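Local coordinates for protein beta-1,4-mannanase (Aplysia kurodai, PDB 3VUP) that hydrolyses beta-1,4-mannan, probably cutting beta-1,4-mannosidic links inside the polysaccharide chain in the digestive fluid of the sea hare, at residues L204-D209 against G249-G254; E175-T180 against D242-L247; K139-I144 against D209-T214. One frame throughout, in Å; residues are numbered along the deposited sequence.

Interaction 1 (L204-D209 against G249-G254); sequences LNWQAD and GGKQKG. With SO4 (sulfate ion), chain H.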
loop_
_atom_site.group_PDB
_atom_site.type_symbol
_atom_site.label_atom_id
_atom_site.label_comp_id
_atom_site.label_asym_id
_atom_site.label_seq_id
_atom_site.Cartn_x
_atom_site.Cartn_y
_atom_site.Cartn_z
ATOM N N LEU A 204 -11.179 6.184 2.271
ATOM C CA LEU A 204 -9.794 6.313 2.697
ATOM C C LEU A 204 -9.641 7.181 3.953
ATOM O O LEU A 204 -8.955 6.797 4.900
ATOM C CB LEU A 204 -8.941 6.845 1.542
ATOM C CG LEU A 204 -8.880 5.955 0.290
ATOM C CD1 LEU A 204 -8.234 6.699 -0.871
ATOM C CD2 LEU A 204 -8.135 4.659 0.567
ATOM N N ASN A 205 -10.294 8.337 3.966
ATOM C CA ASN A 205 -10.214 9.250 5.107
ATOM C C ASN A 205 -10.671 8.576 6.393
ATOM O O ASN A 205 -10.009 8.682 7.426
ATOM C CB ASN A 205 -11.057 10.499 4.820
ATOM C CG ASN A 205 -11.147 11.458 6.001
ATOM O OD1 ASN A 205 -12.207 11.626 6.602
ATOM N ND2 ASN A 205 -10.038 12.109 6.326
ATOM N N TRP A 206 -11.807 7.885 6.347
ATOM C CA TRP A 206 -12.336 7.296 7.575
ATOM C C TRP A 206 -11.426 6.195 8.104
ATOM O O TRP A 206 -11.221 6.076 9.310
ATOM C CB TRP A 206 -13.756 6.771 7.374
ATOM C CG TRP A 206 -14.805 7.849 7.273
ATOM C CD1 TRP A 206 -14.610 9.195 7.075
ATOM C CD2 TRP A 206 -16.221 7.663 7.382
ATOM N NE1 TRP A 206 -15.821 9.847 7.049
ATOM C CE2 TRP A 206 -16.825 8.931 7.231
ATOM C CE3 TRP A 206 -17.037 6.546 7.582
ATOM C CZ2 TRP A 206 -18.209 9.109 7.276
ATOM C CZ3 TRP A 206 -18.405 6.725 7.624
ATOM C CH2 TRP A 206 -18.978 7.998 7.476
ATOM N N GLN A 207 -10.865 5.388 7.209
ATOM C CA GLN A 207 -9.975 4.333 7.671
ATOM C C GLN A 207 -8.663 4.889 8.217
ATOM O O GLN A 207 -8.174 4.436 9.251
ATOM C CB GLN A 207 -9.733 3.302 6.575
ATOM C CG GLN A 207 -10.967 2.495 6.214
ATOM C CD GLN A 207 -10.680 1.535 5.085
ATOM O OE1 GLN A 207 -10.285 0.396 5.316
ATOM N NE2 GLN A 207 -10.839 2.000 3.854
ATOM N N ALA A 208 -8.084 5.861 7.522
ATOM C CA ALA A 208 -6.849 6.458 8.003
ATOM C C ALA A 208 -7.037 7.086 9.382
ATOM O O ALA A 208 -6.184 6.949 10.251
ATOM C CB ALA A 208 -6.318 7.478 7.007
ATOM N N ASP A 209 -8.167 7.762 9.577
ATOM C CA ASP A 209 -8.440 8.411 10.851
ATOM C C ASP A 209 -8.641 7.376 11.952
ATOM O O ASP A 209 -8.146 7.539 13.066
ATOM C CB ASP A 209 -9.656 9.327 10.743
ATOM C CG ASP A 209 -9.925 10.096 12.026
ATOM O OD1 ASP A 209 -9.324 11.175 12.229
ATOM O OD2 ASP A 209 -10.761 9.626 12.824
ATOM N N GLY A 249 -14.326 13.234 3.812
ATOM C CA GLY A 249 -14.724 12.464 4.978
ATOM C C GLY A 249 -14.860 13.207 6.295
ATOM O O GLY A 249 -15.497 12.707 7.223
ATOM N N GLY A 250 -14.237 14.378 6.396
ATOM C CA GLY A 250 -14.365 15.211 7.579
ATOM C C GLY A 250 -13.513 14.845 8.780
ATOM O O GLY A 250 -13.579 15.525 9.794
ATOM N N LYS A 251 -12.717 13.787 8.686
ATOM C CA LYS A 251 -11.982 13.326 9.859
ATOM C C LYS A 251 -10.527 13.800 9.800
ATOM O O LYS A 251 -9.790 13.494 8.860
ATOM C CB LYS A 251 -12.123 11.808 10.000
ATOM C CG LYS A 251 -13.589 11.363 10.024
ATOM C CD LYS A 251 -13.749 9.932 10.510
ATOM C CE LYS A 251 -15.209 9.507 10.532
ATOM N NZ LYS A 251 -15.377 8.121 11.072
ATOM N N GLN A 252 -10.131 14.561 10.816
ATOM C CA GLN A 252 -8.910 15.363 10.765
ATOM C C GLN A 252 -7.635 14.561 10.564
ATOM O O GLN A 252 -6.735 14.987 9.842
ATOM C CB GLN A 252 -8.795 16.241 12.017
ATOM C CG GLN A 252 -7.609 17.208 12.012
ATOM C CD GLN A 252 -7.695 18.271 10.921
ATOM O OE1 GLN A 252 -8.744 18.476 10.304
ATOM N NE2 GLN A 252 -6.581 18.953 10.681
ATOM N N LYS A 253 -7.544 13.401 11.199
ATOM C CA LYS A 253 -6.311 12.636 11.095
ATOM C C LYS A 253 -6.327 11.621 9.957
ATOM O O LYS A 253 -5.377 10.852 9.806
ATOM C CB LYS A 253 -5.941 12.000 12.437
ATOM C CG LYS A 253 -5.613 13.044 13.500
ATOM C CD LYS A 253 -4.471 12.615 14.409
ATOM C CE LYS A 253 -4.924 11.572 15.408
ATOM N NZ LYS A 253 -3.904 11.327 16.471
ATOM N N GLY A 254 -7.367 11.660 9.126
ATOM C CA GLY A 254 -7.498 10.713 8.035
ATOM C C GLY A 254 -6.749 11.134 6.788
ATOM O O GLY A 254 -7.348 11.351 5.732
HETATM S S SO4 H . -15.271 7.272 14.789
HETATM O O1 SO4 H . -15.887 6.253 13.942
HETATM O O2 SO4 H . -15.083 8.521 14.038
HETATM O O3 SO4 H . -16.121 7.540 15.944
HETATM O O4 SO4 H . -13.975 6.780 15.257
HETATM O O HOH W 1 -13.442 6.371 11.078
#
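Asn-205, Trp-206 and Asp-209 of helix 197-214 hold residues 249-254 by hydrogen bonds from side chains to backbone and by a cation-pi contact. The site lies in the outer layer of the TIM barrel. Here the chain leaves helix 242-249 and heads for strand 259-262. Asn-205 makes three of the bonds. Its CG stands anti to the backbone N (chi1 175°), which turns the amide toward the loop. Asn-205 OD1 accepts from Lys-251 N at 3.0 Å, in the carbonyl plane and on a lone pair. Asn-205 ND2 donates to Lys-251 O at 2.9 Å, within its amide plane. Asn-205 ND2 also donates to Gly-254 O at 2.9 Å, somewhat tilted from that plane. One amide therefore joins both ends of the type I turn from Lys-251 to Gly-254, and bonds on both OD1 and ND2 fix which way it is flipped. Asp-209 grips the middle of the turn: its OD1 accepts from Lys-253 N at 3.0 Å with the anti lone pair. Trp-206 NE1 donates to Gly-249 O at 2.9 Å, close to the ring plane. In the conformer described, the extended Lys-251 chain passes over one indole face. Its CE sits 3.5 Å from the centroid of the five-membered ring of Trp-206. Lys-251 NZ makes the cation-pi contact and also reaches O2 of a sulfate, probably from the crystallisation liquor, at 3.0 Å. Water 1 links NZ to Trp-206 O. Gly-254 CA packs on Asn-205 O at 3.3 Å, where a CB would collide. All five direct hydrogen bonds across the contact end on backbone atoms of the loop. They probably help to hold the turn in place, together with its own Gly-254 N to Lys-251 O bond. The Asp-209 carboxylate nearby probably favours a charged Lys-251.

Interaction 2 (E175-T180 against D242-L247); sequences EKCYDT and DHCLRL. With SO4 (sulfate ion), chain I.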
loop_
_atom_site.group_PDB
_atom_site.type_symbol
_atom_site.label_atom_id
_atom_site.label_comp_id
_atom_site.label_asym_id
_atom_site.label_seq_id
_atom_site.Cartn_x
_atom_site.Cartn_y
_atom_site.Cartn_z
ATOM N N GLU A 175 -15.819 20.234 -7.866
ATOM C CA GLU A 175 -14.776 20.148 -6.858
ATOM C C GLU A 175 -13.563 19.427 -7.443
ATOM O O GLU A 175 -13.655 18.274 -7.868
ATOM C CB GLU A 175 -15.309 19.428 -5.618
ATOM C CG GLU A 175 -14.246 18.981 -4.621
ATOM C CD GLU A 175 -13.339 20.103 -4.150
ATOM O OE1 GLU A 175 -13.854 21.119 -3.627
ATOM O OE2 GLU A 175 -12.104 19.955 -4.292
ATOM N N LYS A 176 -12.428 20.122 -7.458
ATOM C CA LYS A 176 -11.188 19.593 -8.016
ATOM C C LYS A 176 -10.827 18.229 -7.433
ATOM O O LYS A 176 -10.378 17.341 -8.161
ATOM C CB LYS A 176 -10.053 20.596 -7.785
ATOM C CG LYS A 176 -8.673 20.120 -8.215
ATOM C CD LYS A 176 -7.621 21.215 -8.024
ATOM C CE LYS A 176 -6.212 20.692 -8.280
ATOM N NZ LYS A 176 -5.660 19.919 -7.127
ATOM N N CYS A 177 -11.032 18.043 -6.131
ATOM C CA CYS A 177 -10.701 16.764 -5.510
ATOM C C CYS A 177 -11.437 15.578 -6.115
ATOM O O CYS A 177 -10.979 14.440 -5.970
ATOM C CB CYS A 177 -10.998 16.793 -4.011
ATOM S SG CYS A 177 -9.965 17.900 -3.062
ATOM N N TYR A 178 -12.578 15.832 -6.757
ATOM C CA TYR A 178 -13.399 14.744 -7.290
ATOM C C TYR A 178 -13.344 14.625 -8.816
ATOM O O TYR A 178 -13.795 13.629 -9.375
ATOM C CB TYR A 178 -14.864 14.906 -6.855
ATOM C CG TYR A 178 -15.081 15.132 -5.366
ATOM C CD1 TYR A 178 -14.200 14.626 -4.413
ATOM C CD2 TYR A 178 -16.177 15.858 -4.913
ATOM C CE1 TYR A 178 -14.401 14.846 -3.056
ATOM C CE2 TYR A 178 -16.390 16.077 -3.561
ATOM C CZ TYR A 178 -15.498 15.568 -2.635
ATOM O OH TYR A 178 -15.693 15.783 -1.284
ATOM N N ASP A 179 -12.804 15.637 -9.484
ATOM C CA ASP A 179 -12.803 15.700 -10.941
ATOM C C ASP A 179 -11.742 14.760 -11.509
ATOM O O ASP A 179 -10.597 14.800 -11.069
ATOM C CB ASP A 179 -12.504 17.140 -11.353
ATOM C CG ASP A 179 -12.506 17.333 -12.846
ATOM O OD1 ASP A 179 -13.481 17.923 -13.361
ATOM O OD2 ASP A 179 -11.533 16.899 -13.504
ATOM N N THR A 180 -12.108 13.935 -12.494
ATOM C CA THR A 180 -11.147 12.995 -13.069
ATOM C C THR A 180 -10.892 13.263 -14.548
ATOM O O THR A 180 -10.430 12.382 -15.277
ATOM C CB THR A 180 -11.567 11.531 -12.861
ATOM O OG1 THR A 180 -12.836 11.316 -13.484
ATOM C CG2 THR A 180 -11.673 11.208 -11.385
ATOM N N ASP A 242 -4.058 15.886 1.812
ATOM C CA ASP A 242 -4.731 16.003 3.096
ATOM C C ASP A 242 -6.062 16.737 2.922
ATOM O O ASP A 242 -7.080 16.342 3.483
ATOM C CB ASP A 242 -3.875 16.807 4.075
ATOM C CG ASP A 242 -2.570 16.118 4.466
ATOM O OD1 ASP A 242 -2.234 15.026 3.961
ATOM O OD2 ASP A 242 -1.860 16.714 5.297
ATOM N N HIS A 243 -6.033 17.822 2.157
ATOM C CA HIS A 243 -7.225 18.618 1.923
ATOM C C HIS A 243 -8.356 17.789 1.315
ATOM O O HIS A 243 -9.512 17.894 1.738
ATOM C CB HIS A 243 -6.884 19.787 1.006
ATOM C CG HIS A 243 -8.085 20.523 0.511
ATOM N ND1 HIS A 243 -8.812 21.377 1.310
ATOM C CD2 HIS A 243 -8.699 20.517 -0.694
ATOM C CE1 HIS A 243 -9.818 21.873 0.615
ATOM N NE2 HIS A 243 -9.773 21.368 -0.603
ATOM N N CYS A 244 -8.044 16.983 0.307
ATOM C CA CYS A 244 -9.081 16.206 -0.369
ATOM C C CYS A 244 -9.679 15.128 0.514
ATOM O O CYS A 244 -10.894 14.918 0.506
ATOM C CB CYS A 244 -8.543 15.602 -1.667
ATOM S SG CYS A 244 -8.216 16.858 -2.938
ATOM N N LEU A 245 -8.840 14.442 1.278
ATOM C CA LEU A 245 -9.342 13.402 2.167
ATOM C C LEU A 245 -10.238 14.003 3.252
ATOM O O LEU A 245 -11.331 13.495 3.523
ATOM C CB LEU A 245 -8.184 12.627 2.786
ATOM C CG LEU A 245 -7.436 11.741 1.790
ATOM C CD1 LEU A 245 -6.038 11.441 2.291
ATOM C CD2 LEU A 245 -8.187 10.457 1.581
ATOM N N ARG A 246 -9.776 15.088 3.874
ATOM C CA ARG A 246 -10.558 15.752 4.913
ATOM C C ARG A 246 -11.851 16.341 4.353
ATOM O O ARG A 246 -12.889 16.327 5.019
ATOM C CB ARG A 246 -9.730 16.839 5.601
ATOM C CG ARG A 246 -8.582 16.301 6.436
ATOM C CD ARG A 246 -7.666 17.420 6.903
ATOM N NE ARG A 246 -6.624 16.899 7.773
ATOM C CZ ARG A 246 -5.413 17.426 7.896
ATOM N NH1 ARG A 246 -5.076 18.509 7.199
ATOM N NH2 ARG A 246 -4.539 16.865 8.722
ATOM N N LEU A 247 -11.799 16.859 3.132
ATOM C CA LEU A 247 -13.004 17.408 2.519
ATOM C C LEU A 247 -14.060 16.321 2.372
ATOM O O LEU A 247 -15.225 16.512 2.709
ATOM C CB LEU A 247 -12.690 18.013 1.149
ATOM C CG LEU A 247 -13.909 18.543 0.394
ATOM C CD1 LEU A 247 -14.486 19.764 1.080
ATOM C CD2 LEU A 247 -13.521 18.872 -1.026
HETATM S S SO4 I . -7.500 21.075 5.102
HETATM O O1 SO4 I . -8.733 20.381 5.477
HETATM O O2 SO4 I . -6.389 20.127 5.034
HETATM O O3 SO4 I . -7.691 21.736 3.815
HETATM O O4 SO4 I . -7.192 22.076 6.118
HETATM O O HOH W 2 -9.804 21.380 -3.795
HETATM O O HOH W 3 -12.202 22.437 -1.764
#
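Cys-177 and Cys-244 form a disulfide that ties two peripheral parts of the TIM barrel together. Cys-177 belongs to the long loop between strand 157-161 and helix 197-214. Cys-244 lies on helix 242-249. The SG atoms of Cys-177 and Cys-244 are 2.0 Å apart, and the chi3 of -77° gives the bridge a left-handed twist. Van der Waals contacts, partly apolar, lie beside it. Leu-247 has CG anti to its backbone N (chi1 177°), which sends CD2 toward the loop. Leu-247 CD2 meets the carboxylate carbon CD of Glu-175 at 3.4 Å. Leu-247 CG also lies 3.7 Å from Tyr-178 OH. Cys-177 SG approaches the His-243 ring obliquely, nearest to CD2 at 3.7 Å.

No direct hydrogen bond joins the two segments; water does this work. Water 3 donates to Glu-175 OE1 and also bonds His-243 NE2. Water 2 donates to Glu-175 OE2 and has a weak bond to the same NE2. The bend of the side chain at chi2 (55°) brings Glu-175 OE2 back to Cys-177 N, from which it accepts at 2.9 Å on its anti side. This positions the acid beside the disulfide.

The last group is a pair of hydrogen bonds from helix 242-249 to a sulfate, probably from the crystallisation liquor. His-243 ND1 donates to sulfate O3 at 2.8 Å. Arg-246 NH1 donates to sulfate O2 at 3.0 Å, in the guanidinium plane.

Interaction 3 (K139-I144 against D209-T214); sequences KALKPI and DAIKTT. With SO4 (sulfate ion), chain H.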
loop_
_atom_site.group_PDB
_atom_site.type_symbol
_atom_site.label_atom_id
_atom_site.label_comp_id
_atom_site.label_asym_id
_atom_site.label_seq_id
_atom_site.Cartn_x
_atom_site.Cartn_y
_atom_site.Cartn_z
ATOM N N LYS A 139 -15.938 -2.949 13.908
ATOM C CA LYS A 139 -15.926 -4.380 14.204
ATOM C C LYS A 139 -14.659 -5.116 13.763
ATOM O O LYS A 139 -14.384 -6.214 14.256
ATOM C CB LYS A 139 -17.155 -5.067 13.602
ATOM C CG LYS A 139 -18.471 -4.647 14.225
ATOM C CD LYS A 139 -18.645 -5.284 15.598
ATOM C CE LYS A 139 -20.070 -5.153 16.112
ATOM N NZ LYS A 139 -20.346 -6.134 17.203
ATOM N N ALA A 140 -13.909 -4.539 12.827
ATOM C CA ALA A 140 -12.715 -5.206 12.305
ATOM C C ALA A 140 -11.450 -4.360 12.362
ATOM O O ALA A 140 -10.448 -4.794 12.917
ATOM C CB ALA A 140 -12.954 -5.736 10.890
ATOM N N LEU A 141 -11.479 -3.170 11.768
ATOM C CA LEU A 141 -10.242 -2.399 11.632
ATOM C C LEU A 141 -9.686 -1.950 12.979
ATOM O O LEU A 141 -8.513 -2.190 13.281
ATOM C CB LEU A 141 -10.447 -1.198 10.707
ATOM C CG LEU A 141 -9.199 -0.348 10.464
ATOM C CD1 LEU A 141 -8.069 -1.148 9.821
ATOM C CD2 LEU A 141 -9.568 0.836 9.594
ATOM N N LYS A 142 -10.512 -1.286 13.782
ATOM C CA LYS A 142 -10.030 -0.844 15.080
ATOM C C LYS A 142 -9.541 -2.016 15.955
ATOM O O LYS A 142 -8.468 -1.924 16.549
ATOM C CB LYS A 142 -11.036 0.070 15.795
ATOM C CG LYS A 142 -11.179 1.455 15.151
ATOM C CD LYS A 142 -12.237 2.282 15.862
ATOM C CE LYS A 142 -12.309 3.704 15.342
ATOM N NZ LYS A 142 -13.197 4.530 16.204
ATOM N N PRO A 143 -10.299 -3.130 16.027
ATOM C CA PRO A 143 -9.754 -4.250 16.807
ATOM C C PRO A 143 -8.402 -4.766 16.308
ATOM O O PRO A 143 -7.525 -5.068 17.118
ATOM C CB PRO A 143 -10.840 -5.319 16.670
ATOM C CG PRO A 143 -12.107 -4.513 16.561
ATOM C CD PRO A 143 -11.732 -3.324 15.724
ATOM N N ILE A 144 -8.224 -4.849 14.995
ATOM C CA ILE A 144 -6.946 -5.294 14.448
ATOM C C ILE A 144 -5.816 -4.320 14.801
ATOM O O ILE A 144 -4.763 -4.721 15.306
ATOM C CB ILE A 144 -7.026 -5.495 12.920
ATOM C CG1 ILE A 144 -7.921 -6.696 12.584
ATOM C CG2 ILE A 144 -5.625 -5.663 12.335
ATOM C CD1 ILE A 144 -8.327 -6.759 11.126
ATOM N N ASP A 209 -8.167 7.762 9.577
ATOM C CA ASP A 209 -8.440 8.411 10.851
ATOM C C ASP A 209 -8.641 7.376 11.952
ATOM O O ASP A 209 -8.146 7.539 13.066
ATOM C CB ASP A 209 -9.656 9.327 10.743
ATOM C CG ASP A 209 -9.925 10.096 12.026
ATOM O OD1 ASP A 209 -9.324 11.175 12.229
ATOM O OD2 ASP A 209 -10.761 9.626 12.824
ATOM N N ALA A 210 -9.345 6.296 11.636
ATOM C CA ALA A 210 -9.554 5.232 12.606
ATOM C C ALA A 210 -8.226 4.621 13.047
ATOM O O ALA A 210 -8.009 4.375 14.236
ATOM C CB ALA A 210 -10.463 4.164 12.027
ATOM N N ILE A 211 -7.339 4.379 12.089
ATOM C CA ILE A 211 -6.032 3.820 12.406
ATOM C C ILE A 211 -5.252 4.730 13.353
ATOM O O ILE A 211 -4.733 4.287 14.376
ATOM C CB ILE A 211 -5.225 3.522 11.127
ATOM C CG1 ILE A 211 -5.871 2.367 10.355
ATOM C CG2 ILE A 211 -3.761 3.212 11.462
ATOM C CD1 ILE A 211 -5.341 2.201 8.966
ATOM N N LYS A 212 -5.189 6.014 13.020
ATOM C CA LYS A 212 -4.383 6.943 13.805
ATOM C C LYS A 212 -5.058 7.499 15.064
ATOM O O LYS A 212 -4.438 8.234 15.835
ATOM C CB LYS A 212 -3.768 8.019 12.921
ATOM C CG LYS A 212 -2.646 7.437 12.068
ATOM C CD LYS A 212 -1.928 8.473 11.218
ATOM C CE LYS A 212 -2.735 8.841 9.984
ATOM N NZ LYS A 212 -1.994 9.804 9.130
ATOM N N THR A 213 -6.320 7.147 15.273
ATOM C CA THR A 213 -6.969 7.362 16.563
ATOM C C THR A 213 -6.626 6.192 17.483
ATOM O O THR A 213 -6.374 6.361 18.671
ATOM C CB THR A 213 -8.513 7.451 16.440
ATOM O OG1 THR A 213 -8.877 8.491 15.529
ATOM C CG2 THR A 213 -9.145 7.745 17.790
ATOM N N THR A 214 -6.608 4.996 16.910
ATOM C CA THR A 214 -6.407 3.768 17.669
ATOM C C THR A 214 -4.930 3.512 17.978
ATOM O O THR A 214 -4.583 3.103 19.089
ATOM C CB THR A 214 -7.028 2.596 16.901
ATOM O OG1 THR A 214 -8.418 2.860 16.693
ATOM C CG2 THR A 214 -6.882 1.301 17.665
HETATM S S SO4 H . -15.271 7.272 14.789
HETATM O O1 SO4 H . -15.887 6.253 13.942
HETATM O O2 SO4 H . -15.083 8.521 14.038
HETATM O O3 SO4 H . -16.121 7.540 15.944
HETATM O O4 SO4 H . -13.975 6.780 15.257
#
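No ring or other flat side chain carries the contact of Leu-141 and Lys-142 with Ala-210, Ile-211 and Thr-214. The flat group met from both faces is the backbone carbonyl of Asp-209, within helix 197-214 and not across the contact. Thr-213 N reaches Asp-209 O from one face at 2.9 Å. Thr-213 OG1 reaches it from the other, in one of two conformers. The motif is a pair of neighbouring outer helices of the TIM barrel, 130-147 and 197-214, which come before and after strand 157-161 in the chain. The axes of the two short segments approach to 9.4 Å and cross at -35°. Helix 130-147 has a wider pi-type turn at 139-141 and a kink at Pro-143, whose N can donate no bond.

The inner part of the contact is apolar. Leu-141 CD2 meets Ile-211 CG1 at 4.1 Å, the two side chains crossing at about a right angle. Leu-141 CD2 also lies 4.2 Å from Ala-210 CB. Ile-211 goes on to touch Trp-157 and Leu-159 of the barrel wall.

The outer part is carried by the aliphatic chain of Lys-142. It is extended beyond CG (chi2 177°) and runs across the other helix. Lys-142 CG passes Thr-214 OG1 at 3.5 Å, and CE rests on Ala-210 CB at 3.8 Å. The amine then reaches a sulfate, probably from the crystallisation liquor, that Gln-134 and Lys-251 also bind. With an alanine in place of Lys-142 the methylenes beside Ala-210 CB are gone, which would probably open a gap there and take from the sulfate one of its cationic partners. Thr-214 also turns its methyl to helix 130-147, with CG2 3.8 Å from Lys-142 O. Finally, Lys-142 NZ donates to sulfate O4 at 2.6 Å.

Helix 197-214 meets the 249-254 loop in interaction 1 and helix 130-147 in interaction 3, and Trp-206 touches helix 130-147 as well. Asp-209 lies in both segments of this helix but makes its contact in interaction 1. Interaction 3 is the buried one, joined mainly by hydrocarbon. Interaction 1 is partly buried and rich in hydrogen bonds that end on the backbone of a loop. Interaction 2 lies furthest from the chain centre, is partly buried, and relies on a covalent bridge and waters. Interactions 1 and 2 touch where Arg-246 NE probably bonds Gln-252 O. Interactions 1 and 3 meet at one sulfate, bound by a lysine from each. Interactions 2 and 3 do not touch.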